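PDB 1H80: iota-carrageenase from Alteromonas sp., which hydrolyses internal beta-1,4 linkages of iota-carrageenan, a sulfated galactan of red algal cell walls, with inversion of anomeric configuration. Local coordinates for residues D26-N31 and L42-N47; V13-Q18 and N75-V80; R98-G103 and F111-L116. All blocks are in the same frame, centred on the assembly; numbering follows the deposited sequence. Where two conformers were deposited one is given.

The three contacts lie on the same side of the chain's centre, toward the N-terminal end of a right-handed parallel beta-helix. Contact 1 pairs the short helix 24-28 with helix 39-50. Along the chain it is nested inside the loop closed by contact 2, where the N-terminal segment 13-18 meets strand 76-80; contact 3 follows both. Centres of contacts 1 and 2 are about 17 Å apart, those of 1 and 3 about 15 Å, those of 2 and 3 about 12 Å. Strands 76-80 and 111-115 are parallel neighbours, linked also through His77 and Ser112. Leu42 touches Phe100 and Ile46 touches Val76, so helix 39-50 covers the N-terminal end of the beta-helix core.

Contact 1: D26-N31 and L42-N47; sequences DDFGAN and LQRAIN. With NA (sodium ion), chain I; CA (calcium ion), chain D.
Phe28 lies flat on the backbone of helix 39-50 at Ala45. The apolar part of the contact is a CH-pi interaction in which Ala45 CA stands 3.5 Å from the centroid of the Phe28 ring, almost exactly on its normal, while Ala45 CB approaches Phe28 CD2 at 3.5 Å. A methyl-sized side chain suits this place because it lets a whole aromatic face settle against the helix. The Phe28 side chain leaves beside its backbone N (CG anti to the carbonyl carbon, chi1 -68°), which turns the ring toward the helix. Tyr22 meets the same ring edge-to-face.

The polar link is made by Arg44, whose NH2 donates a bent hydrogen bond of 2.7 Å to Phe28 O, with an N-H...O angle of 139° and the oxygen tilted out of the guanidinium plane. Its other terminal nitrogen, NH1, sits at the edge of the ring, 3.7 Å from Phe28 CD1, and the two planes are turned 48° apart. Asn40 OD1 accepts from Arg44 NE, a second anchor for a chain that bends at chi3.

Helix 39-50 belongs to the N-terminal end of the beta-helix, where Leu42 and Ile46 pack on strand 64-71. Just after Phe28 the chain leaves helical angles at Gly29, whose positive phi favours glycine.

Two metals flank the contact. Both carboxylate oxygens of Asp27 bind a sodium ion, OD2 at 2.4 Å and OD1 at 2.6 Å, with three waters alongside. Asn31 O binds a calcium ion at 2.4 Å, in a site shared with Asp34, Ser36 and Asp38, with two waters among the ligands.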
loop_
_atom_site.group_PDB
_atom_site.type_symbol
_atom_site.label_atom_id
_atom_site.label_comp_id
_atom_site.label_asym_id
_atom_site.label_seq_id
_atom_site.Cartn_x
_atom_site.Cartn_y
_atom_site.Cartn_z
ATOM N N ASP A 26 33.620 -0.669 -2.373
ATOM C CA ASP A 26 34.970 -0.263 -2.786
ATOM C C ASP A 26 35.221 1.196 -2.391
ATOM O O ASP A 26 36.379 1.526 -2.009
ATOM C CB ASP A 26 35.119 -0.407 -4.301
ATOM N N ASP A 27 34.267 2.084 -2.525
ATOM C CA ASP A 27 34.482 3.492 -2.244
ATOM C C ASP A 27 34.084 3.959 -0.854
ATOM O O ASP A 27 34.613 4.956 -0.366
ATOM C CB ASP A 27 33.757 4.339 -3.293
ATOM C CG ASP A 27 34.325 4.144 -4.686
ATOM O OD1 ASP A 27 35.556 4.277 -4.839
ATOM O OD2 ASP A 27 33.552 3.863 -5.628
ATOM N N PHE A 28 33.165 3.250 -0.206
ATOM C CA PHE A 28 32.731 3.676 1.116
ATOM C C PHE A 28 32.869 2.661 2.242
ATOM O O PHE A 28 32.410 2.892 3.359
ATOM C CB PHE A 28 31.312 4.229 1.008
ATOM C CG PHE A 28 31.249 5.506 0.225
ATOM C CD1 PHE A 28 31.542 6.721 0.834
ATOM C CD2 PHE A 28 30.997 5.487 -1.145
ATOM C CE1 PHE A 28 31.592 7.898 0.097
ATOM C CE2 PHE A 28 31.046 6.661 -1.892
ATOM C CZ PHE A 28 31.344 7.867 -1.273
ATOM N N GLY A 29 33.510 1.542 1.940
ATOM C CA GLY A 29 33.768 0.534 2.954
ATOM C C GLY A 29 32.646 -0.266 3.579
ATOM O O GLY A 29 32.812 -0.779 4.685
ATOM N N ALA A 30 31.508 -0.385 2.907
ATOM C CA ALA A 30 30.432 -1.189 3.468
ATOM C C ALA A 30 30.918 -2.633 3.388
ATOM O O ALA A 30 31.829 -2.942 2.617
ATOM C CB ALA A 30 29.158 -1.017 2.659
ATOM N N ASN A 31 30.327 -3.516 4.182
ATOM C CA ASN A 31 30.724 -4.919 4.169
ATOM C C ASN A 31 29.495 -5.799 3.981
ATOM O O ASN A 31 28.653 -5.896 4.874
ATOM C CB ASN A 31 31.420 -5.290 5.483
ATOM C CG ASN A 31 32.098 -6.646 5.419
ATOM O OD1 ASN A 31 31.569 -7.591 4.836
ATOM N ND2 ASN A 31 33.273 -6.749 6.032
ATOM N N LEU A 42 26.495 3.683 3.687
ATOM C CA LEU A 42 25.520 4.116 2.697
ATOM C C LEU A 42 25.207 5.599 2.832
ATOM O O LEU A 42 25.106 6.308 1.832
ATOM C CB LEU A 42 24.232 3.292 2.813
ATOM C CG LEU A 42 23.103 3.682 1.851
ATOM C CD1 LEU A 42 23.607 3.677 0.409
ATOM C CD2 LEU A 42 21.948 2.712 2.015
ATOM N N GLN A 43 25.067 6.086 4.063
ATOM C CA GLN A 43 24.763 7.495 4.242
ATOM C C GLN A 43 25.909 8.369 3.742
ATOM O O GLN A 43 25.677 9.406 3.128
ATOM C CB GLN A 43 24.469 7.810 5.709
ATOM C CG GLN A 43 23.868 9.192 5.902
ATOM C CD GLN A 43 22.506 9.316 5.254
ATOM O OE1 GLN A 43 21.557 8.639 5.654
ATOM N NE2 GLN A 43 22.401 10.178 4.248
ATOM N N ARG A 44 27.146 7.954 4.007
ATOM C CA ARG A 44 28.295 8.719 3.535
ATOM C C ARG A 44 28.319 8.743 2.008
ATOM O O ARG A 44 28.646 9.763 1.406
ATOM C CB ARG A 44 29.604 8.127 4.062
ATOM C CG ARG A 44 29.867 8.461 5.523
ATOM C CD ARG A 44 31.253 8.026 5.978
ATOM N NE ARG A 44 31.370 6.582 6.137
ATOM C CZ ARG A 44 32.068 5.790 5.331
ATOM N NH1 ARG A 44 32.724 6.297 4.294
ATOM N NH2 ARG A 44 32.112 4.486 5.565
ATOM N N ALA A 45 27.970 7.619 1.390
ATOM C CA ALA A 45 27.953 7.531 -0.070
ATOM C C ALA A 45 26.913 8.488 -0.633
ATOM O O ALA A 45 27.186 9.259 -1.553
ATOM C CB ALA A 45 27.643 6.106 -0.505
ATOM N N ILE A 46 25.708 8.424 -0.078
ATOM C CA ILE A 46 24.622 9.291 -0.509
ATOM C C ILE A 46 25.010 10.759 -0.349
ATOM O O ILE A 46 24.826 11.563 -1.259
ATOM C CB ILE A 46 23.347 8.995 0.310
ATOM C CG1 ILE A 46 22.795 7.631 -0.100
ATOM C CG2 ILE A 46 22.314 10.093 0.116
ATOM C CD1 ILE A 46 21.728 7.108 0.835
ATOM N N ASN A 47 25.557 11.110 0.808
ATOM C CA ASN A 47 25.948 12.490 1.050
ATOM C C ASN A 47 27.007 12.961 0.058
ATOM O O ASN A 47 26.924 14.070 -0.471
ATOM C CB ASN A 47 26.474 12.651 2.477
ATOM C CG ASN A 47 25.397 12.437 3.526
ATOM O OD1 ASN A 47 24.207 12.399 3.216
ATOM N ND2 ASN A 47 25.815 12.308 4.781
HETATM NA NA NA I . 35.268 3.438 -7.245
HETATM CA CA CA D . 27.648 -5.224 6.883
HETATM O O HOH W 1 29.466 -4.336 8.030
HETATM O O HOH W 2 26.077 -7.044 6.413
HETATM O O HOH W 3 37.089 5.005 -6.789
HETATM O O HOH W 4 36.995 1.586 -5.991
HETATM O O HOH W 5 34.355 5.360 -8.099
#

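Contact 2: V13-Q18 and N75-V80; sequences VAPTQQ and NVHIRV
The ring of His77 receives Pro15 on one face. Pro15 CD comes to 3.6 Å from His77 CE1 and Pro15 CG to 3.7 Å from His77 NE2, so the CH2 groups of the pyrrolidine sit toward the NE2-CE1 rim. This is a CH-pi contact, with Pro15 CG 3.9 Å from the His77 ring centroid and 18° off its normal. Proline suits the place because its rigid ring presents CH2 groups to an aromatic face, CD being polarised by the adjacent nitrogen. Gln18 is the other partner: its NE2 approaches His77 CD2 to 3.2 Å at an oblique angle, with amide and imidazole planes 54° apart.

The next shell holds these groups in place. Gln18 OE1 is hydrogen-bonded to Thr57 OG1 on strand 56-60, which fixes the turn of the amide. The His77 ring is held in the same way, its ND1 hydrogen-bonded to Ser112 OG on the neighbouring strand 111-115. That hydroxyl is also reached by Arg79 NH1, which donates to Ile78 O as well, at 2.9 Å. Replacing His77 by an alanine would probably open a gap under the Pro15 ring and leave Ser112 OG without its imidazole partner. Further out, the backbone of His77 bonds to that of Gly56 and Leu58, setting it within a face of the parallel beta-helix.

No hydrogen bond joins the two segments directly. Gln18 OE1 and His77 ND1 find theirs on strands 56-60 and 111-115, so the N-terminal loop is held here by dispersion and CH-pi contact, against a histidine whose rotation Ser112 fixes.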
loop_
_atom_site.group_PDB
_atom_site.type_symbol
_atom_site.label_atom_id
_atom_site.label_comp_id
_atom_site.label_asym_id
_atom_site.label_seq_id
_atom_site.Cartn_x
_atom_site.Cartn_y
_atom_site.Cartn_z
ATOM N N VAL A 13 11.964 11.780 -15.080
ATOM C CA VAL A 13 12.949 12.159 -16.083
ATOM C C VAL A 13 14.317 11.808 -15.520
ATOM O O VAL A 13 14.756 12.376 -14.518
ATOM C CB VAL A 13 12.892 13.664 -16.386
ATOM C CG1 VAL A 13 13.990 14.037 -17.381
ATOM C CG2 VAL A 13 11.528 14.017 -16.948
ATOM N N ALA A 14 14.977 10.854 -16.165
ATOM C CA ALA A 14 16.290 10.407 -15.729
ATOM C C ALA A 14 17.373 11.427 -16.046
ATOM O O ALA A 14 17.220 12.256 -16.943
ATOM C CB ALA A 14 16.626 9.080 -16.397
ATOM N N PRO A 15 18.482 11.389 -15.298
ATOM C CA PRO A 15 19.563 12.336 -15.566
ATOM C C PRO A 15 20.240 11.945 -16.874
ATOM O O PRO A 15 20.290 10.764 -17.220
ATOM C CB PRO A 15 20.481 12.168 -14.356
ATOM C CG PRO A 15 20.259 10.753 -13.944
ATOM C CD PRO A 15 18.767 10.572 -14.105
ATOM N N THR A 16 20.750 12.931 -17.603
ATOM C CA THR A 16 21.419 12.655 -18.868
ATOM C C THR A 16 22.925 12.827 -18.736
ATOM O O THR A 16 23.679 12.512 -19.653
ATOM C CB THR A 16 20.893 13.565 -19.980
ATOM O OG1 THR A 16 20.979 14.930 -19.560
ATOM C CG2 THR A 16 19.442 13.218 -20.295
ATOM N N GLN A 17 23.354 13.336 -17.588
ATOM C CA GLN A 17 24.770 13.534 -17.316
ATOM C C GLN A 17 24.962 13.486 -15.807
ATOM O O GLN A 17 24.133 13.993 -15.052
ATOM C CB GLN A 17 25.250 14.882 -17.865
ATOM C CG GLN A 17 24.721 16.095 -17.119
ATOM C CD GLN A 17 25.207 17.402 -17.719
ATOM O OE1 GLN A 17 24.858 17.748 -18.848
ATOM N NE2 GLN A 17 26.023 18.131 -16.967
ATOM N N GLN A 18 26.046 12.860 -15.367
ATOM C CA GLN A 18 26.323 12.754 -13.943
ATOM C C GLN A 18 27.781 13.047 -13.683
ATOM O O GLN A 18 28.604 12.999 -14.593
ATOM C CB GLN A 18 25.983 11.354 -13.439
ATOM C CG GLN A 18 24.528 10.972 -13.647
ATOM C CD GLN A 18 24.135 9.768 -12.829
ATOM O OE1 GLN A 18 24.734 8.698 -12.946
ATOM N NE2 GLN A 18 23.125 9.934 -11.984
ATOM N N ASN A 75 19.629 14.079 -6.434
ATOM C CA ASN A 75 20.534 13.659 -7.485
ATOM C C ASN A 75 21.355 12.420 -7.184
ATOM O O ASN A 75 22.472 12.268 -7.672
ATOM C CB ASN A 75 21.437 14.834 -7.860
ATOM C CG ASN A 75 20.639 16.034 -8.326
ATOM O OD1 ASN A 75 19.839 15.934 -9.261
ATOM N ND2 ASN A 75 20.844 17.173 -7.677
ATOM N N VAL A 76 20.782 11.533 -6.379
ATOM C CA VAL A 76 21.430 10.281 -6.035
ATOM C C VAL A 76 20.639 9.182 -6.722
ATOM O O VAL A 76 19.417 9.105 -6.595
ATOM C CB VAL A 76 21.434 10.040 -4.515
ATOM C CG1 VAL A 76 22.011 8.673 -4.209
ATOM C CG2 VAL A 76 22.263 11.120 -3.831
ATOM N N HIS A 77 21.344 8.340 -7.462
ATOM C CA HIS A 77 20.714 7.260 -8.196
ATOM C C HIS A 77 21.374 5.962 -7.808
ATOM O O HIS A 77 22.517 5.690 -8.170
ATOM C CB HIS A 77 20.835 7.560 -9.685
ATOM C CG HIS A 77 20.153 8.833 -10.068
ATOM N ND1 HIS A 77 18.806 8.895 -10.347
ATOM C CD2 HIS A 77 20.598 10.112 -10.074
ATOM C CE1 HIS A 77 18.448 10.158 -10.502
ATOM N NE2 HIS A 77 19.516 10.915 -10.340
ATOM N N ILE A 78 20.637 5.176 -7.035
ATOM C CA ILE A 78 21.133 3.910 -6.535
ATOM C C ILE A 78 20.735 2.738 -7.409
ATOM O O ILE A 78 19.576 2.599 -7.800
ATOM C CB ILE A 78 20.627 3.682 -5.095
ATOM C CG1 ILE A 78 21.161 4.798 -4.191
ATOM C CG2 ILE A 78 21.066 2.313 -4.589
ATOM C CD1 ILE A 78 20.588 4.782 -2.790
ATOM N N ARG A 79 21.722 1.910 -7.735
ATOM C CA ARG A 79 21.492 0.720 -8.534
ATOM C C ARG A 79 21.973 -0.438 -7.686
ATOM O O ARG A 79 23.056 -0.394 -7.102
ATOM C CB ARG A 79 22.251 0.801 -9.860
ATOM C CG ARG A 79 21.663 1.857 -10.799
ATOM C CD ARG A 79 20.208 1.531 -11.146
ATOM N NE ARG A 79 19.576 2.552 -11.981
ATOM C CZ ARG A 79 19.033 3.683 -11.533
ATOM N NH1 ARG A 79 19.024 3.978 -10.235
ATOM N NH2 ARG A 79 18.494 4.530 -12.400
ATOM N N VAL A 80 21.153 -1.474 -7.616
ATOM C CA VAL A 80 21.461 -2.625 -6.780
ATOM C C VAL A 80 21.660 -3.901 -7.576
ATOM O O VAL A 80 20.813 -4.273 -8.382
ATOM C CB VAL A 80 20.319 -2.835 -5.767
ATOM C CG1 VAL A 80 20.709 -3.885 -4.749
ATOM C CG2 VAL A 80 19.974 -1.512 -5.091
#

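Contact 3: R98-G103 and F111-L116; sequences RLFEVG and FSFQGL
Phe111 and Phe113 meet Val102 and Phe100 inside the parallel beta-helix, where side chains from two faces of one coil fill its interior. Strand 111-115 pairs with strands 76-80 and 143-151, whereas strand 97-102 pairs with 64-71 and 132-141, so no backbone hydrogen bond joins the two and they meet through side chains.

Phe111 comes first. Val102 CG1 rests over one face of its ring, 3.9 Å from Phe111 CD2, and Val102 CG2 touches the same ring at CE2. A beta-branched valine fits here because both of its methyls can bear on one aromatic group. Met72 lies against both residues.

Ser112, next in the alternation, turns out of the core, where its hydroxyl serves side chains of strand 76-80; it also touches Tyr12 of the N-terminal loop.

Phe113 points inward again, before Gln114 turns back out toward Arg79. Its CG stands opposite the backbone N (chi1 -165°), carrying the ring deep enough to meet Phe100 across the coil. Phenylalanine suits both positions, since a long, flat, apolar side chain can span the interior from either strand. The two side chains cross at about a right angle, and Phe113 CZ is 3.7 Å from Phe100 CZ. With ring centroids 4.8 Å apart and planes at 44°, the pair is oblique. Phe135 of the next coil joins both aromatics, meeting Phe113 edge-to-face. The Phe100 ring is thus sandwiched between Phe113 and its own neighbour Leu99: Phe113 CE2 lies over one face, and on the opposite face Leu99 CB stands 3.7 Å above the plane of the Phe100 ring, over its centre.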
loop_
_atom_site.group_PDB
_atom_site.type_symbol
_atom_site.label_atom_id
_atom_site.label_comp_id
_atom_site.label_asym_id
_atom_site.label_seq_id
_atom_site.Cartn_x
_atom_site.Cartn_y
_atom_site.Cartn_z
ATOM N N ARG A 98 12.167 2.607 9.255
ATOM C CA ARG A 98 12.136 2.476 7.808
ATOM C C ARG A 98 13.571 2.258 7.363
ATOM O O ARG A 98 14.500 2.776 7.982
ATOM C CB ARG A 98 11.593 3.746 7.144
ATOM C CG ARG A 98 10.270 4.244 7.699
ATOM C CD ARG A 98 10.500 5.306 8.759
ATOM N NE ARG A 98 9.251 5.765 9.358
ATOM C CZ ARG A 98 9.159 6.796 10.189
ATOM N NH1 ARG A 98 10.244 7.482 10.519
ATOM N NH2 ARG A 98 7.982 7.138 10.694
ATOM N N LEU A 99 13.761 1.484 6.304
ATOM C CA LEU A 99 15.102 1.244 5.804
ATOM C C LEU A 99 15.557 2.544 5.156
ATOM O O LEU A 99 16.661 3.030 5.411
ATOM C CB LEU A 99 15.108 0.131 4.755
ATOM C CG LEU A 99 14.908 -1.317 5.200
ATOM C CD1 LEU A 99 14.883 -2.206 3.969
ATOM C CD2 LEU A 99 16.022 -1.741 6.132
ATOM N N PHE A 100 14.674 3.121 4.344
ATOM C CA PHE A 100 14.984 4.340 3.611
ATOM C C PHE A 100 13.925 5.423 3.741
ATOM O O PHE A 100 12.730 5.151 3.637
ATOM C CB PHE A 100 15.135 4.012 2.124
ATOM C CG PHE A 100 15.934 2.771 1.857
ATOM C CD1 PHE A 100 17.277 2.708 2.198
ATOM C CD2 PHE A 100 15.337 1.659 1.269
ATOM C CE1 PHE A 100 18.021 1.554 1.961
ATOM C CE2 PHE A 100 16.070 0.500 1.026
ATOM C CZ PHE A 100 17.415 0.448 1.375
ATOM N N GLU A 101 14.371 6.653 3.956
ATOM C CA GLU A 101 13.453 7.778 4.047
ATOM C C GLU A 101 13.833 8.722 2.916
ATOM O O GLU A 101 15.011 9.005 2.704
ATOM C CB GLU A 101 13.572 8.462 5.407
ATOM C CG GLU A 101 13.210 7.530 6.556
ATOM C CD GLU A 101 13.052 8.246 7.881
ATOM O OE1 GLU A 101 13.983 8.972 8.285
ATOM O OE2 GLU A 101 11.994 8.073 8.522
ATOM N N VAL A 102 12.835 9.189 2.176
ATOM C CA VAL A 102 13.086 10.071 1.046
ATOM C C VAL A 102 12.241 11.330 1.128
ATOM O O VAL A 102 11.057 11.317 0.793
ATOM C CB VAL A 102 12.772 9.354 -0.285
ATOM C CG1 VAL A 102 13.344 10.142 -1.455
ATOM C CG2 VAL A 102 13.326 7.938 -0.254
ATOM N N GLY A 103 12.853 12.415 1.589
ATOM C CA GLY A 103 12.142 13.672 1.690
ATOM C C GLY A 103 11.362 13.824 2.977
ATOM O O GLY A 103 10.517 14.706 3.090
ATOM N N PHE A 111 15.704 11.531 -7.840
ATOM C CA PHE A 111 16.205 10.402 -7.084
ATOM C C PHE A 111 15.720 9.082 -7.656
ATOM O O PHE A 111 14.590 8.982 -8.114
ATOM C CB PHE A 111 15.721 10.532 -5.637
ATOM C CG PHE A 111 15.921 9.296 -4.821
ATOM C CD1 PHE A 111 17.168 8.990 -4.303
ATOM C CD2 PHE A 111 14.870 8.406 -4.618
ATOM C CE1 PHE A 111 17.373 7.812 -3.593
ATOM C CE2 PHE A 111 15.064 7.224 -3.909
ATOM C CZ PHE A 111 16.317 6.927 -3.398
ATOM N N SER A 112 16.577 8.069 -7.654
ATOM C CA SER A 112 16.136 6.764 -8.118
ATOM C C SER A 112 16.821 5.664 -7.316
ATOM O O SER A 112 17.935 5.836 -6.817
ATOM C CB SER A 112 16.374 6.584 -9.628
ATOM O OG SER A 112 17.746 6.469 -9.953
ATOM N N PHE A 113 16.111 4.554 -7.155
ATOM C CA PHE A 113 16.597 3.390 -6.414
ATOM C C PHE A 113 16.048 2.256 -7.257
ATOM O O PHE A 113 14.845 1.990 -7.254
ATOM C CB PHE A 113 15.992 3.382 -5.011
ATOM C CG PHE A 113 16.678 2.451 -4.059
ATOM C CD1 PHE A 113 16.663 1.080 -4.268
ATOM C CD2 PHE A 113 17.340 2.952 -2.946
ATOM C CE1 PHE A 113 17.297 0.218 -3.373
ATOM C CE2 PHE A 113 17.975 2.099 -2.049
ATOM C CZ PHE A 113 17.952 0.730 -2.265
ATOM N N GLN A 114 16.928 1.578 -7.982
ATOM C CA GLN A 114 16.477 0.518 -8.868
ATOM C C GLN A 114 17.346 -0.726 -8.867
ATOM O O GLN A 114 18.574 -0.645 -8.871
ATOM C CB GLN A 114 16.381 1.081 -10.287
ATOM C CG GLN A 114 15.776 0.147 -11.317
ATOM C CD GLN A 114 15.489 0.863 -12.621
ATOM O OE1 GLN A 114 14.890 1.939 -12.629
ATOM N NE2 GLN A 114 15.911 0.270 -13.731
ATOM N N GLY A 115 16.695 -1.882 -8.867
ATOM C CA GLY A 115 17.423 -3.129 -8.892
ATOM C C GLY A 115 17.797 -3.461 -10.326
ATOM O O GLY A 115 17.029 -3.224 -11.261
ATOM N N LEU A 116 18.999 -3.993 -10.504
ATOM C CA LEU A 116 19.465 -4.405 -11.816
ATOM C C LEU A 116 18.938 -5.808 -12.085
ATOM O O LEU A 116 18.560 -6.529 -11.159
ATOM C CB LEU A 116 20.993 -4.438 -11.844
ATOM C CG LEU A 116 21.687 -3.086 -11.718
ATOM C CD1 LEU A 116 23.148 -3.289 -11.361
ATOM C CD2 LEU A 116 21.542 -2.325 -13.028
#